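Local coordinates for 432aa long hypothetical deoxyribodipyrimidine photolyase (Sulfolobus tokodaii, PDB 2E0I), which probably repairs cyclobutane pyrimidine dimers in DNA as a photolyase, carrying two bound FAD molecules, one of them apparently a novel light-harvesting cofactor, at residues T141-E146 and R247-L252; R203-P208 and V241-W246; N211-L216 and Y306-V311. All blocks are in the same frame, centred on the assembly; numbering follows the deposited sequence.

In the fold
Contacts 1 and 2 both use helix 238-256, whose two successive segments 241-246 and 247-252 meet different parts of the chain; their centres lie about 15 Å apart and they touch where Tyr144 packs on Tyr245. Contact 3 lies about 8 Å from contact 2 and about 21 Å from contact 1, centre to centre. Along the chain contact 2 is nested inside contact 1, whereas contact 3 crosses both, which brings the 203-216 loop, helix 238-256 and the start of helix 309-322 round one FAD. Contacts 1 and 2 offer the helix to its adenosine end, and contact 3 grips its diphosphate. Together they line much of one cofactor pocket of the helical FAD-binding domain.

Contact 1 (T141-E146 and R247-L252); sequences TSFYNE and RDFFTL. With FAD (flavin-adenine dinucleotide), chain E.
Asp248 OD2 accepts hydrogen bonds from the backbone amides Leu129 N and Thr130 N, and the aspartate thus anchored turns its methylene to Phe143, whose CZ lies 4.3 Å from Asp248 CB. The contact itself is apolar and centred on the Phe143 ring. With CG anti to the backbone N (chi1 172°), the phenyl group reaches out from helix 140-147 and inserts beside helix 238-256. Its CD2 comes 3.7 Å from Phe249 CD1, and the two side chains run antiparallel alongside each other, their planes oblique at 49°. A turn further on, Leu252 CD1 meets Phe143 CE1 at 4.3 Å. Phenylalanine suits this place because a long, rigid, purely apolar group can bridge two helices whose short segments here have axes 10.6 Å apart. Behind this surface the helix faces FAD: Phe250 CE2 lies 3.8 Å from the adenine N1A, which meets the ring at its edge. Segment 141-146 of helix 140-147 lies at 119° to segment 247-252 of helix 238-256, while Arg247 and Phe250 pack against helices 217-221, 227-233 and 343-353.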
# COMPACT_ATOMS: atom_id res chain seq x y z
N THR A 141 -8.92 -0.44 -18.24
CA THR A 141 -9.80 0.44 -19.00
C THR A 141 -11.19 -0.16 -19.18
O THR A 141 -12.19 0.54 -19.09
CB THR A 141 -9.20 0.80 -20.39
OG1 THR A 141 -9.49 -0.24 -21.32
CG2 THR A 141 -7.68 0.97 -20.29
N SER A 142 -11.24 -1.46 -19.41
CA SER A 142 -12.51 -2.15 -19.57
C SER A 142 -13.29 -2.04 -18.25
O SER A 142 -14.47 -1.69 -18.24
CB SER A 142 -12.26 -3.62 -19.92
OG SER A 142 -13.46 -4.38 -19.96
N PHE A 143 -12.60 -2.33 -17.15
CA PHE A 143 -13.14 -2.29 -15.79
C PHE A 143 -13.70 -0.93 -15.40
O PHE A 143 -14.84 -0.82 -14.93
CB PHE A 143 -12.03 -2.68 -14.80
CG PHE A 143 -12.40 -2.48 -13.36
CD1 PHE A 143 -13.37 -3.28 -12.76
CD2 PHE A 143 -11.80 -1.48 -12.61
CE1 PHE A 143 -13.73 -3.08 -11.43
CE2 PHE A 143 -12.15 -1.27 -11.28
CZ PHE A 143 -13.12 -2.07 -10.69
N TYR A 144 -12.88 0.10 -15.58
CA TYR A 144 -13.26 1.47 -15.24
C TYR A 144 -14.51 1.94 -15.98
O TYR A 144 -15.47 2.40 -15.36
CB TYR A 144 -12.09 2.42 -15.53
CG TYR A 144 -12.37 3.86 -15.18
CD1 TYR A 144 -12.72 4.22 -13.87
CD2 TYR A 144 -12.29 4.87 -16.14
CE1 TYR A 144 -12.98 5.54 -13.54
CE2 TYR A 144 -12.55 6.19 -15.82
CZ TYR A 144 -12.90 6.53 -14.51
OH TYR A 144 -13.17 7.84 -14.18
N ASN A 145 -14.50 1.82 -17.30
CA ASN A 145 -15.65 2.24 -18.10
C ASN A 145 -16.95 1.59 -17.67
O ASN A 145 -17.98 2.25 -17.62
CB ASN A 145 -15.41 1.93 -19.57
CG ASN A 145 -14.25 2.71 -20.14
OD1 ASN A 145 -13.90 2.55 -21.31
ND2 ASN A 145 -13.64 3.57 -19.32
N GLU A 146 -16.90 0.30 -17.35
CA GLU A 146 -18.09 -0.42 -16.94
C GLU A 146 -18.53 -0.08 -15.51
O GLU A 146 -19.70 0.22 -15.26
CB GLU A 146 -17.86 -1.94 -17.09
CG GLU A 146 -19.08 -2.85 -16.83
CD GLU A 146 -18.97 -4.26 -17.47
OE1 GLU A 146 -19.80 -5.13 -17.13
OE2 GLU A 146 -18.08 -4.51 -18.32
N ARG A 247 -6.98 1.20 -7.32
CA ARG A 247 -6.87 0.48 -6.07
C ARG A 247 -7.84 -0.68 -6.08
O ARG A 247 -7.50 -1.80 -5.70
CB ARG A 247 -7.24 1.38 -4.91
CG ARG A 247 -6.26 2.45 -4.64
CD ARG A 247 -6.23 2.68 -3.16
NE ARG A 247 -4.88 3.06 -2.81
CZ ARG A 247 -4.10 2.50 -1.90
NH1 ARG A 247 -4.47 1.46 -1.15
NH2 ARG A 247 -2.91 2.99 -1.77
N ASP A 248 -9.08 -0.40 -6.48
CA ASP A 248 -10.11 -1.43 -6.54
C ASP A 248 -9.70 -2.50 -7.54
O ASP A 248 -9.82 -3.70 -7.25
CB ASP A 248 -11.44 -0.82 -6.97
CG ASP A 248 -12.23 -0.22 -5.82
OD1 ASP A 248 -11.67 0.63 -5.08
OD2 ASP A 248 -13.41 -0.59 -5.67
N PHE A 249 -9.22 -2.06 -8.70
CA PHE A 249 -8.82 -3.00 -9.73
C PHE A 249 -7.80 -4.03 -9.27
O PHE A 249 -8.01 -5.23 -9.42
CB PHE A 249 -8.26 -2.28 -10.94
CG PHE A 249 -7.93 -3.20 -12.07
CD1 PHE A 249 -8.94 -3.83 -12.79
CD2 PHE A 249 -6.60 -3.49 -12.37
CE1 PHE A 249 -8.63 -4.75 -13.79
CE2 PHE A 249 -6.28 -4.41 -13.37
CZ PHE A 249 -7.30 -5.04 -14.08
N PHE A 250 -6.69 -3.56 -8.72
CA PHE A 250 -5.66 -4.49 -8.28
C PHE A 250 -6.10 -5.36 -7.10
O PHE A 250 -5.74 -6.53 -7.03
CB PHE A 250 -4.38 -3.75 -7.94
CG PHE A 250 -3.58 -3.34 -9.15
CD1 PHE A 250 -3.28 -4.27 -10.15
CD2 PHE A 250 -3.11 -2.04 -9.29
CE1 PHE A 250 -2.52 -3.90 -11.25
CE2 PHE A 250 -2.34 -1.67 -10.40
CZ PHE A 250 -2.05 -2.61 -11.38
N THR A 251 -6.89 -4.79 -6.20
CA THR A 251 -7.39 -5.54 -5.05
C THR A 251 -8.26 -6.69 -5.53
O THR A 251 -8.06 -7.84 -5.13
CB THR A 251 -8.24 -4.62 -4.13
OG1 THR A 251 -7.38 -3.64 -3.53
CG2 THR A 251 -8.95 -5.43 -3.05
N LEU A 252 -9.24 -6.38 -6.38
CA LEU A 252 -10.16 -7.37 -6.93
C LEU A 252 -9.41 -8.37 -7.82
O LEU A 252 -9.70 -9.57 -7.81
CB LEU A 252 -11.26 -6.68 -7.72
CG LEU A 252 -12.28 -5.94 -6.84
CD1 LEU A 252 -13.30 -5.26 -7.72
CD2 LEU A 252 -12.96 -6.93 -5.91
PA FAD E . -0.83 10.37 -6.29
O1A FAD E . -0.96 11.67 -5.59
O2A FAD E . -0.74 10.20 -7.75
O5B FAD E . -2.37 9.95 -6.09
C5B FAD E . -3.02 9.04 -6.98
C4B FAD E . -3.87 8.04 -6.18
O4B FAD E . -4.53 7.10 -7.05
C3B FAD E . -2.97 7.24 -5.25
O3B FAD E . -2.97 7.85 -3.96
C2B FAD E . -3.75 5.93 -5.16
O2B FAD E . -4.89 6.10 -4.33
C1B FAD E . -4.17 5.77 -6.62
N9A FAD E . -3.07 5.26 -7.47
C8A FAD E . -2.24 5.98 -8.23
N7A FAD E . -1.45 5.17 -8.92
C5A FAD E . -1.77 3.92 -8.60
C6A FAD E . -1.30 2.66 -8.98
N6A FAD E . -0.33 2.53 -9.87
N1A FAD E . -1.86 1.57 -8.43
C2A FAD E . -2.84 1.66 -7.54
N3A FAD E . -3.31 2.84 -7.17
C4A FAD E . -2.80 3.98 -7.67
N1 FAD E . 0.38 2.02 -3.86
C2 FAD E . 0.03 1.64 -2.56
O2 FAD E . -0.85 2.24 -1.95
N3 FAD E . 0.71 0.59 -1.94
C4 FAD E . 1.75 -0.06 -2.62
O4 FAD E . 2.31 -1.02 -2.09
C4X FAD E . 2.11 0.34 -3.90
N5 FAD E . 3.20 -0.26 -4.53
C5X FAD E . 3.56 0.12 -5.83
C6 FAD E . 4.65 -0.50 -6.44
C7 FAD E . 5.00 -0.16 -7.74
C7M FAD E . 6.17 -0.88 -8.40
C8 FAD E . 4.26 0.80 -8.43
C8M FAD E . 4.60 1.18 -9.87
C9 FAD E . 3.18 1.42 -7.81
C9A FAD E . 2.82 1.08 -6.51
N10 FAD E . 1.71 1.68 -5.88
C10 FAD E . 1.42 1.38 -4.53
C1' FAD E . 0.87 2.67 -6.61
C2' FAD E . 1.25 4.15 -6.52
O2' FAD E . 2.62 4.34 -6.88
C3' FAD E . 0.98 4.74 -5.13
O3' FAD E . -0.38 4.49 -4.76
C4' FAD E . 1.23 6.25 -5.11
O4' FAD E . 2.56 6.54 -5.52
C5' FAD E . 0.99 6.82 -3.71
O5' FAD E . 1.31 8.22 -3.67
P FAD E . 0.18 9.35 -3.85
O1P FAD E . -0.94 9.03 -2.94
O2P FAD E . 0.85 10.66 -3.70
O3P FAD E . -0.31 9.14 -5.37

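Contact 2 (R203-P208 and V241-W246); sequences RRRDYP and VRELYW. With FAD (flavin-adenine dinucleotide), chain E.
Arg205 and Glu243 approach from opposite directions and bridge two backbones that stay 11.8 Å apart between Arg205 CA and Glu243 CA. Their salt bridge joins Arg205 NH1 to Glu243 OE2 at a modelled 2.7 Å, although the position of that oxygen is not quite certain. Carboxylate and guanidinium planes stand 87° apart, and the oxygen sits over a guanidinium face where no N-H points at it, so the attraction is one of charge. A bend at chi3 (99°) turns the otherwise extended arginine side chain to present this face.

The close-packed part belongs to Glu243, which is buried on helix 238-256 against the cofactor: its CB lies beside the ribose oxygen O4B of FAD, and its OE1 approaches FAD C5B at 3.4 Å. A turn later, Trp246 CB touches the adenine at C2A, 3.7 Å away. The loop side is looser and more open to solvent. There a type I turn runs from Arg204 to Tyr207, closed by Tyr207 N to Arg204 O at 3.3 Å, and Arg204 NH2 lies over the centre of the Tyr207 ring.

Arginine suits its place because its flat, multidentate end serves several partners: Arg205 NH2 also pairs with Glu239, and Phe202 adds a cation-pi contact. Cut back to alanine, the position is likely to leave Glu243 without its positive mate, remove one of the two arginines that pair with Glu239 (the other being Arg242) and open a gap beside Phe202. This salt bridge, tying the loop before helix 217-221 to helix 238-256, forms part of the wall round the adenosine half of FAD in the helical domain of the photolyase-cryptochrome family.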
# COMPACT_ATOMS: atom_id res chain seq x y z
N ARG A 203 -1.79 17.34 -12.91
CA ARG A 203 -1.32 17.22 -14.27
C ARG A 203 0.17 16.93 -14.30
O ARG A 203 0.65 16.14 -15.09
CB ARG A 203 -1.57 18.54 -15.00
CG ARG A 203 -2.97 18.67 -15.51
CD ARG A 203 -3.01 18.06 -16.88
NE ARG A 203 -2.00 18.70 -17.72
CZ ARG A 203 -1.54 18.20 -18.87
NH1 ARG A 203 -2.01 17.03 -19.32
NH2 ARG A 203 -0.63 18.86 -19.56
N ARG A 204 0.91 17.60 -13.43
CA ARG A 204 2.35 17.41 -13.37
C ARG A 204 2.76 16.47 -12.25
O ARG A 204 3.83 16.61 -11.65
CB ARG A 204 3.02 18.78 -13.20
CG ARG A 204 2.75 19.73 -14.36
CD ARG A 204 3.53 21.03 -14.21
NE ARG A 204 4.98 20.82 -14.23
CZ ARG A 204 5.67 20.36 -15.27
NH1 ARG A 204 5.05 20.06 -16.41
NH2 ARG A 204 6.99 20.21 -15.19
N ARG A 205 1.91 15.49 -11.98
CA ARG A 205 2.17 14.55 -10.90
C ARG A 205 3.37 13.65 -11.14
O ARG A 205 3.80 12.94 -10.23
CB ARG A 205 0.92 13.70 -10.63
CG ARG A 205 0.67 12.58 -11.61
CD ARG A 205 -0.55 11.77 -11.20
NE ARG A 205 -1.73 12.18 -11.96
CZ ARG A 205 -2.04 11.71 -13.16
NH1 ARG A 205 -1.27 10.81 -13.75
NH2 ARG A 205 -3.10 12.17 -13.80
N ASP A 206 3.92 13.68 -12.35
CA ASP A 206 5.06 12.83 -12.67
C ASP A 206 6.39 13.42 -12.23
O ASP A 206 7.35 12.69 -12.02
CB ASP A 206 5.13 12.58 -14.18
CG ASP A 206 3.99 11.70 -14.67
OD1 ASP A 206 4.06 10.47 -14.48
OD2 ASP A 206 3.01 12.26 -15.23
N TYR A 207 6.45 14.73 -12.09
CA TYR A 207 7.68 15.38 -11.70
C TYR A 207 7.89 15.30 -10.20
O TYR A 207 7.20 15.97 -9.43
CB TYR A 207 7.64 16.82 -12.19
CG TYR A 207 7.38 16.90 -13.67
CD1 TYR A 207 8.42 17.04 -14.58
CD2 TYR A 207 6.08 16.77 -14.18
CE1 TYR A 207 8.19 17.04 -15.96
CE2 TYR A 207 5.84 16.76 -15.55
CZ TYR A 207 6.89 16.89 -16.43
OH TYR A 207 6.64 16.86 -17.79
N PRO A 208 8.85 14.47 -9.76
CA PRO A 208 9.17 14.27 -8.34
C PRO A 208 9.59 15.55 -7.64
O PRO A 208 9.21 15.77 -6.51
CB PRO A 208 10.31 13.26 -8.38
CG PRO A 208 10.15 12.58 -9.68
CD PRO A 208 9.75 13.68 -10.61
N VAL A 241 -9.81 10.62 -9.76
CA VAL A 241 -10.83 9.60 -9.56
C VAL A 241 -10.51 8.31 -10.34
O VAL A 241 -10.73 7.21 -9.84
CB VAL A 241 -12.23 10.10 -9.95
CG1 VAL A 241 -13.25 9.00 -9.79
CG2 VAL A 241 -12.62 11.26 -9.07
N ARG A 242 -9.97 8.44 -11.55
CA ARG A 242 -9.65 7.25 -12.31
C ARG A 242 -8.52 6.50 -11.61
O ARG A 242 -8.52 5.27 -11.55
CB ARG A 242 -9.22 7.60 -13.74
CG ARG A 242 -9.38 6.44 -14.74
CD ARG A 242 -8.74 6.76 -16.08
NE ARG A 242 -7.32 7.00 -15.90
CZ ARG A 242 -6.70 8.18 -16.00
NH1 ARG A 242 -5.39 8.23 -15.79
NH2 ARG A 242 -7.36 9.28 -16.33
N GLU A 243 -7.56 7.24 -11.07
CA GLU A 243 -6.46 6.58 -10.40
C GLU A 243 -6.91 5.95 -9.09
O GLU A 243 -6.35 4.96 -8.64
CB GLU A 243 -5.29 7.55 -10.21
CG GLU A 243 -4.31 7.45 -11.39
CD GLU A 243 -3.20 8.49 -11.39
OE1 GLU A 243 -2.56 8.69 -10.32
OE2 GLU A 243 -2.96 9.09 -12.47
N LEU A 244 -7.94 6.51 -8.49
CA LEU A 244 -8.46 5.96 -7.25
C LEU A 244 -9.01 4.57 -7.55
O LEU A 244 -8.91 3.65 -6.73
CB LEU A 244 -9.59 6.84 -6.73
CG LEU A 244 -9.72 6.98 -5.22
CD1 LEU A 244 -8.40 7.42 -4.60
CD2 LEU A 244 -10.79 8.02 -4.93
N TYR A 245 -9.57 4.42 -8.74
CA TYR A 245 -10.15 3.15 -9.18
C TYR A 245 -9.09 2.09 -9.41
O TYR A 245 -9.40 0.90 -9.50
CB TYR A 245 -11.01 3.36 -10.44
CG TYR A 245 -12.46 3.71 -10.14
CD1 TYR A 245 -13.34 2.74 -9.68
CD2 TYR A 245 -12.94 5.02 -10.29
CE1 TYR A 245 -14.67 3.05 -9.37
CE2 TYR A 245 -14.26 5.35 -9.98
CZ TYR A 245 -15.13 4.36 -9.52
OH TYR A 245 -16.44 4.67 -9.17
N TRP A 246 -7.82 2.49 -9.51
CA TRP A 246 -6.77 1.50 -9.71
C TRP A 246 -6.55 0.67 -8.46
O TRP A 246 -6.01 -0.43 -8.52
CB TRP A 246 -5.45 2.16 -10.11
CG TRP A 246 -5.29 2.31 -11.59
CD1 TRP A 246 -5.54 3.43 -12.32
CD2 TRP A 246 -4.85 1.31 -12.51
NE1 TRP A 246 -5.27 3.19 -13.65
CE2 TRP A 246 -4.85 1.89 -13.79
CE3 TRP A 246 -4.46 -0.02 -12.37
CZ2 TRP A 246 -4.46 1.19 -14.93
CZ3 TRP A 246 -4.08 -0.72 -13.51
CH2 TRP A 246 -4.08 -0.11 -14.77
PA FAD E . -0.83 10.37 -6.29
O1A FAD E . -0.96 11.67 -5.59
O2A FAD E . -0.74 10.20 -7.75
O5B FAD E . -2.37 9.95 -6.09
C5B FAD E . -3.02 9.04 -6.98
C4B FAD E . -3.87 8.04 -6.18
O4B FAD E . -4.53 7.10 -7.05
C3B FAD E . -2.97 7.24 -5.25
O3B FAD E . -2.97 7.85 -3.96
C2B FAD E . -3.75 5.93 -5.16
O2B FAD E . -4.89 6.10 -4.33
C1B FAD E . -4.17 5.77 -6.62
N9A FAD E . -3.07 5.26 -7.47
C8A FAD E . -2.24 5.98 -8.23
N7A FAD E . -1.45 5.17 -8.92
C5A FAD E . -1.77 3.92 -8.60
C6A FAD E . -1.30 2.66 -8.98
N6A FAD E . -0.33 2.53 -9.87
N1A FAD E . -1.86 1.57 -8.43
C2A FAD E . -2.84 1.66 -7.54
N3A FAD E . -3.31 2.84 -7.17
C4A FAD E . -2.80 3.98 -7.67
N1 FAD E . 0.38 2.02 -3.86
C2 FAD E . 0.03 1.64 -2.56
O2 FAD E . -0.85 2.24 -1.95
N3 FAD E . 0.71 0.59 -1.94
C4 FAD E . 1.75 -0.06 -2.62
O4 FAD E . 2.31 -1.02 -2.09
C4X FAD E . 2.11 0.34 -3.90
N5 FAD E . 3.20 -0.26 -4.53
C5X FAD E . 3.56 0.12 -5.83
C6 FAD E . 4.65 -0.50 -6.44
C7 FAD E . 5.00 -0.16 -7.74
C7M FAD E . 6.17 -0.88 -8.40
C8 FAD E . 4.26 0.80 -8.43
C8M FAD E . 4.60 1.18 -9.87
C9 FAD E . 3.18 1.42 -7.81
C9A FAD E . 2.82 1.08 -6.51
N10 FAD E . 1.71 1.68 -5.88
C10 FAD E . 1.42 1.38 -4.53
C1' FAD E . 0.87 2.67 -6.61
C2' FAD E . 1.25 4.15 -6.52
O2' FAD E . 2.62 4.34 -6.88
C3' FAD E . 0.98 4.74 -5.13
O3' FAD E . -0.38 4.49 -4.76
C4' FAD E . 1.23 6.25 -5.11
O4' FAD E . 2.56 6.54 -5.52
C5' FAD E . 0.99 6.82 -3.71
O5' FAD E . 1.31 8.22 -3.67
P FAD E . 0.18 9.35 -3.85
O1P FAD E . -0.94 9.03 -2.94
O2P FAD E . 0.85 10.66 -3.70
O3P FAD E . -0.31 9.14 -5.37

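Contact 3 (N211-L216 and Y306-V311); sequences NNNYRL and YINGRV. With FAD (flavin-adenine dinucleotide), chain E.
Arg215 lays its aliphatic stem across the Tyr306 ring at about a right angle. Its CG stands 4.0 Å from the ring centroid and 25° off the normal, a CH-pi contact, displaced toward the phenol carbon Tyr306 CZ. Tyrosine suits the place because it offers a face to the arginine and a hydroxyl to the cofactor: with Tyr306 CG turned away from the backbone N (chi1 171°), the ring extends to the loop, where Tyr306 OH donates to FAD O2P at 2.9 Å while FAD O5' lies at the ring edge. The same phosphate oxygen accepts from Arg215 N at 2.7 Å, so one bond from each segment grips it.

Asn213 crosses Tyr306 and Asn308 at a slant. Its CB meets Tyr306 OH at 3.5 Å, and its amide, turned 74° from that of Asn308, rests OD1 on Asn308 CB at 3.6 Å. Asn213 ND2 is shared between Arg205 O and a weak bond to FAD O2A. Asn308 is the N-cap of helix 309-322: its OD1 accepts a nearly straight bond from Val311 N at 2.9 Å, a role for which a short side chain with a carbonyl oxygen is well fitted. Gly309 follows, its N close to the ribityl oxygen O4'.

Arg215 adopts a left-handed backbone conformation, and the loop turns consecutive amides inward: Tyr214 N donates to FAD O1A at 2.7 Å and Leu216 N to FAD O1P. This nest of backbone N-H groups, joined by the Tyr306 hydroxyl, holds the diphosphate in this enzyme's FAD site; a folded FAD is the hallmark of the photolyase-cryptochrome family.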
# COMPACT_ATOMS: atom_id res chain seq x y z
N ASN A 211 5.64 19.22 -6.24
CA ASN A 211 4.92 18.55 -5.18
C ASN A 211 3.49 18.29 -5.61
O ASN A 211 2.55 18.70 -4.93
CB ASN A 211 4.94 19.40 -3.92
CG ASN A 211 5.17 18.58 -2.68
OD1 ASN A 211 4.82 18.99 -1.57
ND2 ASN A 211 5.78 17.40 -2.86
N ASN A 212 3.32 17.59 -6.72
CA ASN A 212 1.98 17.37 -7.23
C ASN A 212 1.29 16.06 -6.96
O ASN A 212 0.39 15.68 -7.70
CB ASN A 212 1.97 17.69 -8.72
CG ASN A 212 2.29 19.16 -9.00
OD1 ASN A 212 1.61 20.07 -8.49
ND2 ASN A 212 3.33 19.41 -9.79
N ASN A 213 1.69 15.37 -5.90
CA ASN A 213 1.05 14.12 -5.53
C ASN A 213 0.37 14.36 -4.18
O ASN A 213 0.90 15.09 -3.34
CB ASN A 213 2.07 13.00 -5.42
CG ASN A 213 2.81 12.78 -6.71
OD1 ASN A 213 3.82 13.43 -6.98
ND2 ASN A 213 2.31 11.86 -7.53
N TYR A 214 -0.80 13.77 -3.97
CA TYR A 214 -1.52 13.99 -2.73
C TYR A 214 -0.94 13.26 -1.54
O TYR A 214 -1.26 13.59 -0.40
CB TYR A 214 -2.98 13.59 -2.86
CG TYR A 214 -3.79 14.41 -3.82
CD1 TYR A 214 -3.81 14.12 -5.18
CD2 TYR A 214 -4.55 15.48 -3.36
CE1 TYR A 214 -4.58 14.87 -6.07
CE2 TYR A 214 -5.32 16.25 -4.25
CZ TYR A 214 -5.33 15.94 -5.59
OH TYR A 214 -6.07 16.71 -6.46
N ARG A 215 -0.09 12.27 -1.80
CA ARG A 215 0.51 11.49 -0.73
C ARG A 215 -0.58 10.92 0.17
O ARG A 215 -0.45 10.92 1.40
CB ARG A 215 1.46 12.36 0.09
CG ARG A 215 2.86 12.41 -0.45
CD ARG A 215 3.74 13.26 0.43
NE ARG A 215 3.52 14.67 0.13
CZ ARG A 215 3.37 15.62 1.05
NH1 ARG A 215 3.41 15.31 2.34
NH2 ARG A 215 3.19 16.88 0.67
N LEU A 216 -1.65 10.43 -0.44
CA LEU A 216 -2.77 9.87 0.30
C LEU A 216 -2.77 8.36 0.50
O LEU A 216 -3.49 7.86 1.36
CB LEU A 216 -4.09 10.25 -0.38
CG LEU A 216 -4.76 11.59 -0.08
CD1 LEU A 216 -5.94 11.74 -1.00
CD2 LEU A 216 -5.21 11.67 1.37
N TYR A 306 8.51 6.40 1.02
CA TYR A 306 7.60 6.88 -0.01
C TYR A 306 8.34 7.38 -1.26
O TYR A 306 9.47 7.83 -1.18
CB TYR A 306 6.73 8.02 0.56
CG TYR A 306 5.89 8.73 -0.48
CD1 TYR A 306 4.59 8.31 -0.76
CD2 TYR A 306 6.44 9.76 -1.25
CE1 TYR A 306 3.85 8.89 -1.80
CE2 TYR A 306 5.71 10.34 -2.30
CZ TYR A 306 4.43 9.90 -2.57
OH TYR A 306 3.75 10.45 -3.63
N ILE A 307 7.67 7.28 -2.41
CA ILE A 307 8.17 7.77 -3.70
C ILE A 307 6.95 7.82 -4.59
O ILE A 307 6.08 6.95 -4.50
CB ILE A 307 9.24 6.86 -4.35
CG1 ILE A 307 8.84 5.40 -4.25
CG2 ILE A 307 10.58 7.12 -3.72
CD1 ILE A 307 9.80 4.46 -4.97
N ASN A 308 6.85 8.83 -5.45
CA ASN A 308 5.67 8.93 -6.32
C ASN A 308 5.61 7.80 -7.36
O ASN A 308 6.60 7.10 -7.61
CB ASN A 308 5.60 10.31 -6.99
CG ASN A 308 6.48 10.42 -8.24
OD1 ASN A 308 7.34 9.58 -8.53
ND2 ASN A 308 6.27 11.50 -8.97
N GLY A 309 4.44 7.63 -7.96
CA GLY A 309 4.24 6.56 -8.93
C GLY A 309 5.19 6.52 -10.09
O GLY A 309 5.49 5.46 -10.63
N ARG A 310 5.68 7.68 -10.50
CA ARG A 310 6.59 7.73 -11.61
C ARG A 310 7.91 7.08 -11.27
O ARG A 310 8.39 6.22 -11.99
CB ARG A 310 6.86 9.17 -12.03
CG ARG A 310 7.48 9.22 -13.39
CD ARG A 310 6.48 8.67 -14.33
NE ARG A 310 7.00 8.41 -15.66
CZ ARG A 310 6.21 8.20 -16.70
NH1 ARG A 310 4.90 8.23 -16.55
NH2 ARG A 310 6.74 7.95 -17.89
N VAL A 311 8.51 7.52 -10.16
CA VAL A 311 9.78 6.97 -9.73
C VAL A 311 9.60 5.51 -9.36
O VAL A 311 10.46 4.68 -9.64
CB VAL A 311 10.33 7.76 -8.51
CG1 VAL A 311 11.51 7.03 -7.89
CG2 VAL A 311 10.75 9.14 -8.95
PA FAD E . -0.83 10.37 -6.29
O1A FAD E . -0.96 11.67 -5.59
O2A FAD E . -0.74 10.20 -7.75
O5B FAD E . -2.37 9.95 -6.09
C5B FAD E . -3.02 9.04 -6.98
C4B FAD E . -3.87 8.04 -6.18
O4B FAD E . -4.53 7.10 -7.05
C3B FAD E . -2.97 7.24 -5.25
O3B FAD E . -2.97 7.85 -3.96
C2B FAD E . -3.75 5.93 -5.16
O2B FAD E . -4.89 6.10 -4.33
C1B FAD E . -4.17 5.77 -6.62
N9A FAD E . -3.07 5.26 -7.47
C8A FAD E . -2.24 5.98 -8.23
N7A FAD E . -1.45 5.17 -8.92
C5A FAD E . -1.77 3.92 -8.60
C6A FAD E . -1.30 2.66 -8.98
N6A FAD E . -0.33 2.53 -9.87
N1A FAD E . -1.86 1.57 -8.43
C2A FAD E . -2.84 1.66 -7.54
N3A FAD E . -3.31 2.84 -7.17
C4A FAD E . -2.80 3.98 -7.67
N1 FAD E . 0.38 2.02 -3.86
C2 FAD E . 0.03 1.64 -2.56
O2 FAD E . -0.85 2.24 -1.95
N3 FAD E . 0.71 0.59 -1.94
C4 FAD E . 1.75 -0.06 -2.62
O4 FAD E . 2.31 -1.02 -2.09
C4X FAD E . 2.11 0.34 -3.90
N5 FAD E . 3.20 -0.26 -4.53
C5X FAD E . 3.56 0.12 -5.83
C6 FAD E . 4.65 -0.50 -6.44
C7 FAD E . 5.00 -0.16 -7.74
C7M FAD E . 6.17 -0.88 -8.40
C8 FAD E . 4.26 0.80 -8.43
C8M FAD E . 4.60 1.18 -9.87
C9 FAD E . 3.18 1.42 -7.81
C9A FAD E . 2.82 1.08 -6.51
N10 FAD E . 1.71 1.68 -5.88
C10 FAD E . 1.42 1.38 -4.53
C1' FAD E . 0.87 2.67 -6.61
C2' FAD E . 1.25 4.15 -6.52
O2' FAD E . 2.62 4.34 -6.88
C3' FAD E . 0.98 4.74 -5.13
O3' FAD E . -0.38 4.49 -4.76
C4' FAD E . 1.23 6.25 -5.11
O4' FAD E . 2.56 6.54 -5.52
C5' FAD E . 0.99 6.82 -3.71
O5' FAD E . 1.31 8.22 -3.67
P FAD E . 0.18 9.35 -3.85
O1P FAD E . -0.94 9.03 -2.94
O2P FAD E . 0.85 10.66 -3.70
O3P FAD E . -0.31 9.14 -5.37